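Local coordinates for envelope glycoprotein (Thogoto virus, PDB 5XEA), which probably attaches the virus to a host-cell receptor and then drives fusion of the viral and host membranes, at residues L153-N158 / S235-H240; S29-T34 / I197-V202; V160-L165 / H174-P179; Y33-Q38 / V149-Q154. All coordinates share one frame; numbering follows the deposited sequence. Where two conformers were deposited one is given.

Interaction 1. Residues L153-N158 / S235-H240. With NAG (2-acetamido-2-deoxy-beta-D-glucopyranose), chain F.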
# COMPACT_ATOMS: atom_id res chain seq x y z
N LEU B 153 -2.81 -20.51 2.59
CA LEU B 153 -3.16 -21.87 2.20
C LEU B 153 -3.13 -21.96 0.69
O LEU B 153 -3.21 -20.96 -0.01
CB LEU B 153 -4.55 -22.27 2.73
CG LEU B 153 -4.76 -22.47 4.23
CD1 LEU B 153 -6.20 -22.97 4.47
CD2 LEU B 153 -3.72 -23.42 4.83
N GLN B 154 -3.00 -23.18 0.18
CA GLN B 154 -2.81 -23.36 -1.25
C GLN B 154 -3.20 -24.77 -1.65
O GLN B 154 -2.90 -25.73 -0.93
CB GLN B 154 -1.35 -23.06 -1.64
CG GLN B 154 -1.06 -23.20 -3.12
CD GLN B 154 0.32 -22.66 -3.50
OE1 GLN B 154 0.71 -21.56 -3.09
NE2 GLN B 154 1.05 -23.44 -4.29
N TRP B 155 -3.85 -24.88 -2.80
CA TRP B 155 -4.17 -26.18 -3.38
C TRP B 155 -2.93 -26.75 -4.05
O TRP B 155 -2.37 -26.12 -4.95
CB TRP B 155 -5.28 -26.06 -4.41
CG TRP B 155 -6.66 -25.86 -3.87
CD1 TRP B 155 -7.36 -24.71 -3.87
CD2 TRP B 155 -7.53 -26.86 -3.33
NE1 TRP B 155 -8.59 -24.90 -3.33
CE2 TRP B 155 -8.73 -26.22 -2.99
CE3 TRP B 155 -7.40 -28.24 -3.09
CZ2 TRP B 155 -9.82 -26.91 -2.43
CZ3 TRP B 155 -8.47 -28.91 -2.52
CH2 TRP B 155 -9.66 -28.25 -2.19
N VAL B 156 -2.53 -27.95 -3.64
CA VAL B 156 -1.45 -28.69 -4.29
C VAL B 156 -1.97 -30.08 -4.62
O VAL B 156 -2.21 -30.89 -3.72
CB VAL B 156 -0.19 -28.79 -3.41
CG1 VAL B 156 0.90 -29.54 -4.16
CG2 VAL B 156 0.30 -27.40 -3.03
N LYS B 157 -2.13 -30.36 -5.92
CA LYS B 157 -2.59 -31.66 -6.42
C LYS B 157 -3.79 -32.17 -5.63
O LYS B 157 -3.78 -33.26 -5.04
CB LYS B 157 -1.45 -32.67 -6.45
CG LYS B 157 -0.66 -32.66 -7.75
CD LYS B 157 0.54 -33.59 -7.74
CE LYS B 157 1.84 -32.83 -7.46
NZ LYS B 157 2.96 -33.27 -8.35
N ASN B 158 -4.83 -31.34 -5.59
CA ASN B 158 -6.15 -31.65 -5.05
C ASN B 158 -6.18 -31.77 -3.53
O ASN B 158 -7.14 -32.32 -2.97
CB ASN B 158 -6.72 -32.93 -5.68
CG ASN B 158 -6.64 -32.91 -7.19
OD1 ASN B 158 -7.10 -31.96 -7.82
ND2 ASN B 158 -6.02 -33.93 -7.77
N SER B 235 -10.94 -19.62 -10.78
CA SER B 235 -11.14 -21.02 -11.10
C SER B 235 -12.03 -21.60 -10.02
O SER B 235 -12.29 -20.97 -8.99
CB SER B 235 -9.82 -21.79 -11.20
OG SER B 235 -9.32 -22.09 -9.91
N HIS B 236 -12.50 -22.83 -10.25
CA HIS B 236 -13.37 -23.47 -9.27
C HIS B 236 -12.61 -23.86 -8.02
O HIS B 236 -13.20 -23.92 -6.93
CB HIS B 236 -14.05 -24.69 -9.89
CG HIS B 236 -13.19 -25.92 -9.92
ND1 HIS B 236 -12.29 -26.17 -10.93
CD2 HIS B 236 -13.11 -26.97 -9.08
CE1 HIS B 236 -11.68 -27.32 -10.70
NE2 HIS B 236 -12.17 -27.83 -9.58
N GLN B 237 -11.31 -24.12 -8.14
CA GLN B 237 -10.47 -24.54 -7.04
C GLN B 237 -9.49 -23.41 -6.77
O GLN B 237 -8.59 -23.15 -7.58
CB GLN B 237 -9.76 -25.84 -7.40
CG GLN B 237 -9.13 -26.58 -6.27
CD GLN B 237 -8.85 -28.01 -6.64
OE1 GLN B 237 -9.78 -28.81 -6.77
NE2 GLN B 237 -7.58 -28.35 -6.83
N PHE B 238 -9.64 -22.75 -5.63
CA PHE B 238 -9.19 -21.37 -5.49
C PHE B 238 -8.80 -21.11 -4.04
O PHE B 238 -9.44 -21.61 -3.12
CB PHE B 238 -10.32 -20.44 -5.95
CG PHE B 238 -10.00 -18.99 -5.85
CD1 PHE B 238 -9.21 -18.37 -6.82
CD2 PHE B 238 -10.50 -18.23 -4.81
CE1 PHE B 238 -8.90 -17.02 -6.73
CE2 PHE B 238 -10.19 -16.88 -4.71
CZ PHE B 238 -9.39 -16.27 -5.67
N CYS B 239 -7.74 -20.32 -3.84
CA CYS B 239 -7.35 -19.94 -2.49
C CYS B 239 -7.18 -18.43 -2.40
O CYS B 239 -6.84 -17.77 -3.38
CB CYS B 239 -6.05 -20.65 -2.04
SG CYS B 239 -6.13 -22.47 -2.08
N HIS B 240 -7.46 -17.90 -1.21
CA HIS B 240 -7.19 -16.50 -0.92
C HIS B 240 -6.66 -16.42 0.51
O HIS B 240 -7.39 -16.71 1.46
CB HIS B 240 -8.42 -15.61 -1.09
CG HIS B 240 -8.15 -14.18 -0.80
ND1 HIS B 240 -8.49 -13.59 0.40
CD2 HIS B 240 -7.53 -13.22 -1.53
CE1 HIS B 240 -8.10 -12.32 0.39
NE2 HIS B 240 -7.51 -12.08 -0.77
C1 NAG F . -14.36 -30.22 -5.44
C2 NAG F . -13.55 -31.49 -5.22
C3 NAG F . -13.92 -32.55 -6.26
C4 NAG F . -15.43 -32.78 -6.28
C5 NAG F . -16.16 -31.45 -6.45
C6 NAG F . -17.66 -31.58 -6.33
C7 NAG F . -11.27 -31.67 -4.33
C8 NAG F . -9.83 -31.32 -4.55
N2 NAG F . -12.12 -31.23 -5.27
O3 NAG F . -13.21 -33.74 -5.94
O4 NAG F . -15.81 -33.63 -7.35
O5 NAG F . -15.74 -30.52 -5.44
O6 NAG F . -18.05 -31.77 -4.98
O7 NAG F . -11.65 -32.30 -3.35
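Two beta sheets meet here: W155, near the end of strand 133-156 of the larger sheet, leans onto Q237 and C239 of the edge strand 237-240 of the other, next to an N-linked sugar. The two strand segments run nearly antiparallel at 157°, with axes 6.5 Å apart. The indole is the centrepiece. With CG anti to the carbonyl carbon (chi1 -75°), it leans across to strand 237-240, and CG of Q237 lies over the middle of its five-membered ring in a CH-pi contact. The extended Q237 side chain crosses the indole, its amide only moderately tilted against the ring. C239 SG approaches obliquely, 3.9 Å from the centroid of the W155 five-membered ring, a sulfur-aromatic contact. That sulfur is fixed by the disulfide to C244, which staples strand 237-240 to its neighbour 243-247. W155 NE1 makes a weak bond to F238 O (3.4 Å), while its stronger acceptor is Y245 O on that same neighbouring strand. Y33 adds a ring set about perpendicular to the indole. Further along, C239 CB rests on L153 O at 3.5 Å. At the other, solvent-facing end the N-acetylglucosamine, most likely carried by N246, sets its acetamide methyl against both segments: NAG C8 lies 3.3 Å from N158 O, 3.4 Å from Q237 OE1, and equally 3.4 Å from W155 CZ3 on the six-membered ring.

Interaction 2. Residues S29-T34 / I197-V202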
# COMPACT_ATOMS: atom_id res chain seq x y z
N SER B 29 -22.32 -22.42 -3.62
CA SER B 29 -21.93 -23.43 -2.66
C SER B 29 -20.46 -23.79 -2.88
O SER B 29 -20.00 -23.92 -4.02
CB SER B 29 -22.80 -24.68 -2.79
OG SER B 29 -24.02 -24.51 -2.10
N ALA B 30 -19.74 -23.92 -1.78
CA ALA B 30 -18.34 -24.29 -1.87
C ALA B 30 -17.91 -24.99 -0.59
O ALA B 30 -18.49 -24.80 0.48
CB ALA B 30 -17.44 -23.07 -2.12
N THR B 31 -16.88 -25.82 -0.73
CA THR B 31 -16.16 -26.36 0.41
C THR B 31 -15.05 -25.37 0.75
O THR B 31 -14.21 -25.06 -0.09
CB THR B 31 -15.59 -27.74 0.10
OG1 THR B 31 -16.63 -28.61 -0.36
CG2 THR B 31 -14.95 -28.33 1.34
N ARG B 32 -15.06 -24.88 1.98
CA ARG B 32 -14.08 -23.92 2.45
C ARG B 32 -13.16 -24.59 3.45
O ARG B 32 -13.62 -25.29 4.36
CB ARG B 32 -14.75 -22.71 3.09
CG ARG B 32 -13.78 -21.63 3.44
CD ARG B 32 -14.48 -20.47 4.06
NE ARG B 32 -14.86 -20.77 5.42
CZ ARG B 32 -15.75 -20.06 6.10
NH1 ARG B 32 -16.34 -19.02 5.52
NH2 ARG B 32 -16.05 -20.38 7.35
N TYR B 33 -11.86 -24.37 3.30
CA TYR B 33 -10.84 -24.85 4.23
C TYR B 33 -10.16 -23.65 4.86
O TYR B 33 -9.58 -22.82 4.15
CB TYR B 33 -9.82 -25.72 3.51
CG TYR B 33 -10.39 -26.91 2.80
CD1 TYR B 33 -10.46 -28.15 3.43
CD2 TYR B 33 -10.83 -26.82 1.48
CE1 TYR B 33 -10.98 -29.26 2.77
CE2 TYR B 33 -11.34 -27.92 0.82
CZ TYR B 33 -11.42 -29.14 1.47
OH TYR B 33 -11.93 -30.23 0.80
N THR B 34 -10.23 -23.54 6.18
CA THR B 34 -9.57 -22.50 6.94
C THR B 34 -8.78 -23.13 8.09
O THR B 34 -8.79 -24.35 8.28
CB THR B 34 -10.57 -21.47 7.50
OG1 THR B 34 -11.49 -22.14 8.36
CG2 THR B 34 -11.31 -20.77 6.36
N ILE B 197 -6.23 -27.64 9.76
CA ILE B 197 -7.04 -27.19 8.64
C ILE B 197 -8.43 -27.79 8.81
O ILE B 197 -8.58 -29.01 8.95
CB ILE B 197 -6.41 -27.59 7.30
CG1 ILE B 197 -5.14 -26.77 7.05
CG2 ILE B 197 -7.40 -27.39 6.17
CD1 ILE B 197 -4.39 -27.16 5.80
N GLN B 198 -9.45 -26.93 8.82
CA GLN B 198 -10.83 -27.31 9.06
C GLN B 198 -11.63 -27.17 7.78
O GLN B 198 -11.49 -26.18 7.05
CB GLN B 198 -11.44 -26.43 10.16
CG GLN B 198 -10.48 -26.21 11.31
CD GLN B 198 -11.04 -25.31 12.38
OE1 GLN B 198 -11.26 -24.12 12.17
NE2 GLN B 198 -11.26 -25.88 13.56
N ARG B 199 -12.47 -28.17 7.51
CA ARG B 199 -13.33 -28.23 6.33
C ARG B 199 -14.75 -27.82 6.69
O ARG B 199 -15.20 -28.02 7.83
CB ARG B 199 -13.31 -29.65 5.75
CG ARG B 199 -14.15 -29.88 4.52
CD ARG B 199 -14.41 -31.37 4.33
NE ARG B 199 -15.38 -31.62 3.27
CZ ARG B 199 -15.08 -32.23 2.13
NH1 ARG B 199 -13.84 -32.66 1.90
NH2 ARG B 199 -16.02 -32.42 1.21
N GLU B 200 -15.46 -27.23 5.73
CA GLU B 200 -16.77 -26.66 6.02
C GLU B 200 -17.51 -26.36 4.72
O GLU B 200 -16.91 -25.91 3.74
CB GLU B 200 -16.61 -25.37 6.85
CG GLU B 200 -17.88 -24.87 7.50
CD GLU B 200 -17.62 -23.62 8.33
OE1 GLU B 200 -16.56 -22.99 8.14
OE2 GLU B 200 -18.48 -23.27 9.18
N GLU B 201 -18.82 -26.62 4.72
CA GLU B 201 -19.67 -26.40 3.56
C GLU B 201 -20.37 -25.06 3.73
O GLU B 201 -21.06 -24.84 4.74
CB GLU B 201 -20.69 -27.53 3.40
CG GLU B 201 -20.08 -28.92 3.43
CD GLU B 201 -19.21 -29.22 2.22
OE1 GLU B 201 -19.44 -28.59 1.16
OE2 GLU B 201 -18.31 -30.07 2.32
N VAL B 202 -20.20 -24.17 2.76
CA VAL B 202 -20.60 -22.78 2.92
C VAL B 202 -21.35 -22.30 1.68
O VAL B 202 -21.26 -22.88 0.60
CB VAL B 202 -19.39 -21.83 3.17
CG1 VAL B 202 -18.68 -22.18 4.47
CG2 VAL B 202 -18.45 -21.88 1.99
O HOH W 1 -11.40 -21.83 11.08
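T34 O receives the N-H of Q198 at 2.7 Å in a nearly straight bond (175°), and T34 N returns a bond to Q198 O. The same exchange recurs at the pair A30 and V202, with V202 N to A30 O at 2.9 Å, and R32 N reaches E200 O between them. Beyond this backbone pairing, each face of the sheet has its own side-chain arrangement. On the face of A30, R32 and T34, the R32 chain turns at its third torsion (75°), bringing NH2 to E200 OE1 at 2.8 Å. This is a salt bridge whose hydrogen bond is weak in angle, the guanidinium and carboxylate planes being steeply inclined. V202 CG1 sits over the middle of the same guanidinium, 4.0 Å from R32 CZ, while R32 NH1 pairs with D226 on the next strand. A water joins T34 OG1 to Q198 OE1. On the opposite face, T31 OG1 donates to E201 OE1 (3.2 Å) on its syn side, and E201 OE2 also holds R199 through a weak salt bridge. The extended R199 runs alongside the Y33 ring, R199 CG lying 3.7 Å from Y33 CE1, and T31 CG2 lies over one face of the R199 guanidinium. This is regular antiparallel pairing between strands 24-35 and 197-209, the two middle strands of a six-stranded sheet.

Interaction 3. Residues V160-L165 / H174-P179; sequences VKVSTL and HSAGEP
The backbones of V162 and H174 form an antiparallel hydrogen-bonded pair, V162 N to H174 O at 2.7 Å and H174 N to V162 O at 2.9 Å, before segment 174-179 leaves the pairing in a type I turn from S175 to E178. H174 carries most of the side-chain contact. Its CG stands between the backbone N and the carbonyl carbon (chi1 56°), which swings the imidazole along the strand to T164, where NE2 donates to T164 OG1 at 2.9 Å, almost in the ring plane. V162 CB covers one ring face, offset toward the rim. Strands 159-165 and 171-174 make a beta hairpin, with the glycosylated N168 in its connecting loop, and this contact closes its open end. H174 ND1 turns back to S175 O (2.9 Å), which also accepts E178 N from the other face of its carbonyl plane, so the ring is tied at both nitrogens. E40 binds T164 OG1 and weakly meets H174 NE2; a protonated imidazole would be consistent with these bonds. S175 OG accepts G177 N at 3.0 Å, an ST turn that braces the bend. At the turn, V162 CG2 packs on A176 CB at 4.1 Å, while the bent K161 chain brings its CD to 3.8 Å from S175 N.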
# COMPACT_ATOMS: atom_id res chain seq x y z
N VAL B 160 -5.32 -29.31 0.21
CA VAL B 160 -5.01 -28.02 0.79
C VAL B 160 -3.72 -28.15 1.60
O VAL B 160 -3.64 -28.96 2.54
CB VAL B 160 -6.16 -27.52 1.67
CG1 VAL B 160 -5.81 -26.18 2.30
CG2 VAL B 160 -7.44 -27.43 0.84
N LYS B 161 -2.72 -27.38 1.24
CA LYS B 161 -1.45 -27.36 1.94
C LYS B 161 -1.26 -26.00 2.60
O LYS B 161 -1.86 -25.00 2.20
CB LYS B 161 -0.31 -27.66 0.97
CG LYS B 161 -0.40 -29.04 0.33
CD LYS B 161 -0.16 -30.12 1.37
CE LYS B 161 -0.01 -31.49 0.72
NZ LYS B 161 0.26 -32.55 1.74
N VAL B 162 -0.43 -25.98 3.64
CA VAL B 162 0.02 -24.71 4.19
C VAL B 162 1.15 -24.19 3.31
O VAL B 162 2.02 -24.96 2.87
CB VAL B 162 0.46 -24.87 5.65
CG1 VAL B 162 1.18 -23.61 6.15
CG2 VAL B 162 -0.74 -25.21 6.52
N SER B 163 1.15 -22.90 3.03
CA SER B 163 2.13 -22.28 2.15
C SER B 163 2.98 -21.34 2.99
O SER B 163 2.54 -20.24 3.34
CB SER B 163 1.44 -21.55 1.00
OG SER B 163 2.37 -20.97 0.10
N THR B 164 4.19 -21.78 3.31
CA THR B 164 5.11 -20.99 4.11
C THR B 164 5.82 -19.98 3.21
O THR B 164 6.32 -20.34 2.13
CB THR B 164 6.11 -21.91 4.81
OG1 THR B 164 5.45 -22.51 5.93
CG2 THR B 164 7.39 -21.14 5.28
N LEU B 165 5.83 -18.73 3.64
CA LEU B 165 6.28 -17.61 2.82
C LEU B 165 7.72 -17.27 3.18
O LEU B 165 8.02 -16.92 4.33
CB LEU B 165 5.35 -16.41 3.03
CG LEU B 165 3.85 -16.74 2.86
CD1 LEU B 165 2.96 -15.54 3.13
CD2 LEU B 165 3.60 -17.24 1.47
N HIS B 174 3.39 -27.44 2.41
CA HIS B 174 3.49 -28.62 3.25
C HIS B 174 2.17 -28.83 3.98
O HIS B 174 1.35 -27.91 4.11
CB HIS B 174 4.63 -28.49 4.26
CG HIS B 174 4.52 -27.27 5.12
ND1 HIS B 174 4.03 -27.30 6.40
CD2 HIS B 174 4.84 -25.97 4.87
CE1 HIS B 174 4.05 -26.09 6.92
NE2 HIS B 174 4.54 -25.26 6.01
N SER B 175 1.98 -30.05 4.47
CA SER B 175 0.81 -30.32 5.29
C SER B 175 0.98 -29.67 6.66
O SER B 175 2.09 -29.40 7.12
CB SER B 175 0.60 -31.83 5.44
OG SER B 175 0.47 -32.16 6.81
N ALA B 176 -0.15 -29.41 7.32
CA ALA B 176 -0.09 -28.74 8.62
C ALA B 176 0.59 -29.59 9.68
O ALA B 176 1.07 -29.04 10.68
CB ALA B 176 -1.50 -28.35 9.08
N GLY B 177 0.63 -30.91 9.51
CA GLY B 177 1.32 -31.76 10.45
C GLY B 177 2.79 -32.00 10.16
O GLY B 177 3.49 -32.55 11.00
N GLU B 178 3.27 -31.60 8.97
CA GLU B 178 4.67 -31.74 8.61
C GLU B 178 5.41 -30.45 8.96
O GLU B 178 5.26 -29.45 8.24
CB GLU B 178 4.84 -32.04 7.12
CG GLU B 178 4.26 -33.35 6.64
CD GLU B 178 4.38 -33.54 5.13
OE1 GLU B 178 4.33 -32.52 4.40
OE2 GLU B 178 4.52 -34.70 4.68
N PRO B 179 6.21 -30.42 10.02
CA PRO B 179 7.03 -29.22 10.28
C PRO B 179 8.12 -29.09 9.23
O PRO B 179 8.58 -30.08 8.66
CB PRO B 179 7.62 -29.49 11.67
CG PRO B 179 7.00 -30.78 12.15
CD PRO B 179 6.54 -31.52 10.94

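Interaction 4. Residues Y33-Q38 / V149-Q154; sequences YTTSAQ and VFFNLQ
This is van der Waals packing between two sheets: T35 at the end of strand 24-35, and the loop after it, pack against F151 and L153 of strand 133-156. The strand segments run roughly antiparallel (150°) with axes 8.8 Å apart, too far for backbone pairing, so side chains fill the gap. L153 sends its two methyls to different partners. CD1 touches the backbone at Y33 O, 3.4 Å away, and CD2 meets T35 CG2 at 3.9 Å. T35 and F151 approach from opposite directions. The phenyl presents its rim, with F151 CZ 3.5 Å from T35 OG1 and 3.7 Å from A37 O, both near the ring plane, an orientation that suits the weakly positive edge of an aromatic ring. Those two oxygens are themselves joined, T35 OG1 donating to A37 O at 2.7 Å; a first torsion of 51° turns the hydroxyl that way and leaves CG2 for the apolar side. Around the bend, Q38 C sits 3.6 Å from F151 CE2, while Q38 O lies 3.8 Å from F150 CA. The F195 ring meets the F151 ring with the planes nearly parallel and Y242 meets it edge-to-face, while V162 of strand 159-165 and I197 of strand 197-209 pack against F151 and L153 respectively.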
# COMPACT_ATOMS: atom_id res chain seq x y z
N TYR B 33 -11.86 -24.37 3.30
CA TYR B 33 -10.84 -24.85 4.23
C TYR B 33 -10.16 -23.65 4.86
O TYR B 33 -9.58 -22.82 4.15
CB TYR B 33 -9.82 -25.72 3.51
CG TYR B 33 -10.39 -26.91 2.80
CD1 TYR B 33 -10.46 -28.15 3.43
CD2 TYR B 33 -10.83 -26.82 1.48
CE1 TYR B 33 -10.98 -29.26 2.77
CE2 TYR B 33 -11.34 -27.92 0.82
CZ TYR B 33 -11.42 -29.14 1.47
OH TYR B 33 -11.93 -30.23 0.80
N THR B 34 -10.23 -23.54 6.18
CA THR B 34 -9.57 -22.50 6.94
C THR B 34 -8.78 -23.13 8.09
O THR B 34 -8.79 -24.35 8.28
CB THR B 34 -10.57 -21.47 7.50
OG1 THR B 34 -11.49 -22.14 8.36
CG2 THR B 34 -11.31 -20.77 6.36
N THR B 35 -8.09 -22.28 8.86
CA THR B 35 -7.21 -22.74 9.92
C THR B 35 -7.66 -22.18 11.27
O THR B 35 -8.29 -21.12 11.35
CB THR B 35 -5.73 -22.33 9.67
OG1 THR B 35 -5.64 -20.93 9.38
CG2 THR B 35 -5.14 -23.11 8.50
N SER B 36 -7.30 -22.91 12.32
CA SER B 36 -7.60 -22.49 13.69
C SER B 36 -6.92 -21.16 14.02
O SER B 36 -7.54 -20.28 14.65
CB SER B 36 -7.15 -23.57 14.67
OG SER B 36 -6.89 -24.80 14.02
N ALA B 37 -5.67 -20.99 13.63
CA ALA B 37 -4.91 -19.77 13.91
C ALA B 37 -4.41 -19.15 12.61
O ALA B 37 -4.47 -19.75 11.53
CB ALA B 37 -3.74 -20.07 14.84
N GLN B 38 -3.93 -17.91 12.71
CA GLN B 38 -3.46 -17.16 11.55
C GLN B 38 -1.93 -16.98 11.52
O GLN B 38 -1.43 -16.13 10.77
CB GLN B 38 -4.15 -15.80 11.49
CG GLN B 38 -5.67 -15.89 11.57
CD GLN B 38 -6.37 -15.21 10.41
OE1 GLN B 38 -6.87 -15.88 9.50
NE2 GLN B 38 -6.40 -13.89 10.43
N VAL B 149 4.74 -15.98 12.19
CA VAL B 149 4.75 -15.46 10.83
C VAL B 149 3.44 -15.85 10.14
O VAL B 149 2.95 -16.97 10.33
CB VAL B 149 5.96 -15.96 10.03
CG1 VAL B 149 7.31 -15.44 10.65
CG2 VAL B 149 5.93 -17.47 9.93
N PHE B 150 2.88 -14.94 9.36
CA PHE B 150 1.65 -15.28 8.65
C PHE B 150 1.95 -16.23 7.50
O PHE B 150 3.11 -16.43 7.11
CB PHE B 150 0.93 -14.02 8.12
CG PHE B 150 1.73 -13.21 7.11
CD1 PHE B 150 1.71 -13.54 5.76
CD2 PHE B 150 2.47 -12.11 7.51
CE1 PHE B 150 2.43 -12.78 4.84
CE2 PHE B 150 3.18 -11.36 6.62
CZ PHE B 150 3.17 -11.68 5.28
N PHE B 151 0.90 -16.83 6.95
CA PHE B 151 1.06 -17.83 5.90
C PHE B 151 -0.15 -17.76 4.98
O PHE B 151 -1.10 -17.03 5.24
CB PHE B 151 1.24 -19.23 6.50
CG PHE B 151 0.05 -19.71 7.31
CD1 PHE B 151 -0.97 -20.42 6.70
CD2 PHE B 151 -0.06 -19.41 8.65
CE1 PHE B 151 -2.09 -20.84 7.44
CE2 PHE B 151 -1.15 -19.81 9.39
CZ PHE B 151 -2.17 -20.53 8.79
N ASN B 152 -0.08 -18.52 3.89
CA ASN B 152 -1.21 -18.75 3.00
C ASN B 152 -1.59 -20.22 3.04
O ASN B 152 -0.80 -21.07 3.47
CB ASN B 152 -0.89 -18.37 1.55
CG ASN B 152 -0.83 -16.86 1.33
OD1 ASN B 152 -1.48 -16.08 2.05
ND2 ASN B 152 -0.07 -16.45 0.32
N LEU B 153 -2.81 -20.51 2.59
CA LEU B 153 -3.16 -21.87 2.20
C LEU B 153 -3.13 -21.96 0.69
O LEU B 153 -3.21 -20.96 -0.01
CB LEU B 153 -4.55 -22.27 2.73
CG LEU B 153 -4.76 -22.47 4.23
CD1 LEU B 153 -6.20 -22.97 4.47
CD2 LEU B 153 -3.72 -23.42 4.83
N GLN B 154 -3.00 -23.18 0.18
CA GLN B 154 -2.81 -23.36 -1.25
C GLN B 154 -3.20 -24.77 -1.65
O GLN B 154 -2.90 -25.73 -0.93
CB GLN B 154 -1.35 -23.06 -1.64
CG GLN B 154 -1.06 -23.20 -3.12
CD GLN B 154 0.32 -22.66 -3.50
OE1 GLN B 154 0.71 -21.56 -3.09
NE2 GLN B 154 1.05 -23.44 -4.29

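Overall arrangement
From the N terminus, strand 24-35 opens two loops at once: interaction 2 starts at 29-34 and interaction 4 at the overlapping 33-38. Interaction 4 closes first, at 149-154, where interaction 1 begins on the same strand 133-156. The chain then turns into strand 159-165, and interaction 3 opens and closes its short loop within the spans of both interactions 1 and 2. Interaction 2 closes next at 197-202, and interaction 1 last at 235-240, so these two cross. Interaction 2 builds the six-stranded sheet and interaction 3 extends the other; interactions 1 and 4 press the two together, with Y33, V160 and I197 packing between them.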